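Local coordinates for protein scyllo-inositol 2-dehydrogenase (NADP(+)) IolW (Bacillus subtilis subsp. subtilis, PDB 3GDO) that catalyses the reversible, strictly NADPH-dependent reduction of scyllo-inosose to scyllo-inositol as a member of the Gfo/Idh/MocA family of oxidoreductases, at residues N129-T133 with I295-S301. Numbering follows the deposited sequence.
Sequences NDFLT and IPSVNGS
With chi1 at -53°, Thr133 puts OG1 beside its own backbone N, within reach of Val298 N, and CG2 anti to that N, against Ile295. Thr133 OG1 then works twice: it accepts a bent hydrogen bond from Val298 N (2.9 Å, N-H...O 136°) and donates its own proton to Asn129 O one turn back, from above the carbonyl plane. Asn129 O also takes Thr133 N, so two donors grip it. Thr133 CG2 meets Ile295 CG2 at 3.9 Å. A valine in place of Thr133 would probably leave Val298 N without its acceptor and take one of its two donors here from Asn129 O, loosening the loop from the helix. Leu132 and Val298 pack at about a right angle, CB to CB at 3.9 Å, while Leu132 CD1 lies 3.3 Å from Asn299 O. At the start of the helix, Asn129 CB lies 3.0 Å from Val298 O and also touches Gly300 N, and its amide ND2 bonds to Gly272 O. The loop, part of the C-terminal alpha/beta domain, leaves strand 289-295, outermost in the mixed sheet within this chain, and passes the first turn of helix 129-139 before helix 303-315; Phe248 of strand 246-250 touches both Thr133 and Ile295.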
loop_
_atom_site.group_PDB
_atom_site.type_symbol
_atom_site.label_atom_id
_atom_site.label_comp_id
_atom_site.label_asym_id
_atom_site.label_seq_id
_atom_site.Cartn_x
_atom_site.Cartn_y
_atom_site.Cartn_z
ATOM N N ASN B 129 -13.924 15.275 6.573
ATOM C CA ASN B 129 -13.809 16.049 5.325
ATOM C C ASN B 129 -13.384 15.233 4.101
ATOM O O ASN B 129 -14.059 15.252 3.062
ATOM C CB ASN B 129 -12.971 17.341 5.489
ATOM C CG ASN B 129 -11.648 17.164 6.258
ATOM O OD1 ASN B 129 -11.017 16.074 6.325
ATOM N ND2 ASN B 129 -11.209 18.265 6.831
ATOM N N ASP B 130 -12.277 14.493 4.228
ATOM C CA ASP B 130 -11.733 13.743 3.098
ATOM C C ASP B 130 -12.746 12.742 2.554
ATOM O O ASP B 130 -12.976 12.674 1.330
ATOM C CB ASP B 130 -10.387 13.067 3.458
ATOM C CG ASP B 130 -10.371 12.434 4.863
ATOM O OD1 ASP B 130 -11.451 12.031 5.370
ATOM O OD2 ASP B 130 -9.260 12.318 5.473
ATOM N N PHE B 131 -13.358 11.970 3.455
ATOM C CA PHE B 131 -14.345 10.992 3.042
ATOM C C PHE B 131 -15.559 11.651 2.369
ATOM O O PHE B 131 -16.063 11.151 1.375
ATOM C CB PHE B 131 -14.769 10.090 4.203
ATOM C CG PHE B 131 -15.563 8.894 3.763
ATOM C CD1 PHE B 131 -14.970 7.878 3.050
ATOM C CD2 PHE B 131 -16.907 8.784 4.069
ATOM C CE1 PHE B 131 -15.700 6.788 2.626
ATOM C CE2 PHE B 131 -17.657 7.706 3.646
ATOM C CZ PHE B 131 -17.052 6.690 2.935
ATOM N N LEU B 132 -15.982 12.794 2.875
ATOM C CA LEU B 132 -17.095 13.490 2.276
ATOM C C LEU B 132 -16.715 13.904 0.869
ATOM O O LEU B 132 -17.540 13.797 -0.048
ATOM C CB LEU B 132 -17.515 14.713 3.115
ATOM C CG LEU B 132 -18.328 14.381 4.385
ATOM C CD1 LEU B 132 -18.749 15.686 5.054
ATOM C CD2 LEU B 132 -19.560 13.460 4.091
ATOM N N THR B 133 -15.472 14.368 0.716
ATOM C CA THR B 133 -14.948 14.802 -0.589
ATOM C C THR B 133 -14.996 13.661 -1.612
ATOM O O THR B 133 -15.549 13.838 -2.701
ATOM C CB THR B 133 -13.545 15.349 -0.436
ATOM O OG1 THR B 133 -13.560 16.349 0.589
ATOM C CG2 THR B 133 -12.978 15.903 -1.781
ATOM N N ILE B 295 -8.538 19.399 -5.516
ATOM C CA ILE B 295 -9.956 19.437 -5.102
ATOM C C ILE B 295 -10.120 19.989 -3.675
ATOM O O ILE B 295 -9.692 19.339 -2.707
ATOM C CB ILE B 295 -10.629 18.043 -5.177
ATOM C CG1 ILE B 295 -10.345 17.353 -6.521
ATOM C CG2 ILE B 295 -12.132 18.141 -4.908
ATOM C CD1 ILE B 295 -10.989 18.015 -7.745
ATOM N N PRO B 296 -10.720 21.200 -3.529
ATOM C CA PRO B 296 -10.933 21.697 -2.158
ATOM C C PRO B 296 -11.875 20.741 -1.415
ATOM O O PRO B 296 -12.887 20.332 -1.963
ATOM C CB PRO B 296 -11.560 23.104 -2.365
ATOM C CG PRO B 296 -11.236 23.462 -3.826
ATOM C CD PRO B 296 -11.257 22.130 -4.548
ATOM N N SER B 297 -11.500 20.332 -0.206
ATOM C CA SER B 297 -12.259 19.317 0.526
ATOM C C SER B 297 -13.622 19.856 0.987
ATOM O O SER B 297 -13.710 21.001 1.401
ATOM C CB SER B 297 -11.452 18.844 1.742
ATOM O OG SER B 297 -10.115 18.501 1.396
ATOM N N VAL B 298 -14.674 19.047 0.906
ATOM C CA VAL B 298 -15.962 19.352 1.577
ATOM C C VAL B 298 -15.665 19.464 3.077
ATOM O O VAL B 298 -14.872 18.677 3.593
ATOM C CB VAL B 298 -16.975 18.215 1.371
ATOM C CG1 VAL B 298 -18.285 18.478 2.145
ATOM C CG2 VAL B 298 -17.260 18.018 -0.108
ATOM N N ASN B 299 -16.249 20.442 3.760
ATOM C CA ASN B 299 -16.074 20.594 5.203
ATOM C C ASN B 299 -16.530 19.337 5.952
ATOM O O ASN B 299 -17.514 18.749 5.592
ATOM C CB ASN B 299 -16.799 21.857 5.728
ATOM C CG ASN B 299 -16.061 23.158 5.351
ATOM O OD1 ASN B 299 -15.507 23.254 4.261
ATOM N ND2 ASN B 299 -16.047 24.144 6.249
ATOM N N GLY B 300 -15.785 18.907 6.963
ATOM C CA GLY B 300 -16.217 17.769 7.783
ATOM C C GLY B 300 -17.424 18.192 8.620
ATOM O O GLY B 300 -17.520 19.368 9.029
ATOM N N SER B 301 -18.330 17.254 8.892
ATOM C CA SER B 301 -19.640 17.592 9.504
ATOM C C SER B 301 -20.141 16.525 10.474
ATOM O O SER B 301 -21.102 15.804 10.162
ATOM C CB SER B 301 -20.661 17.785 8.370
ATOM O OG SER B 301 -21.901 18.239 8.868
#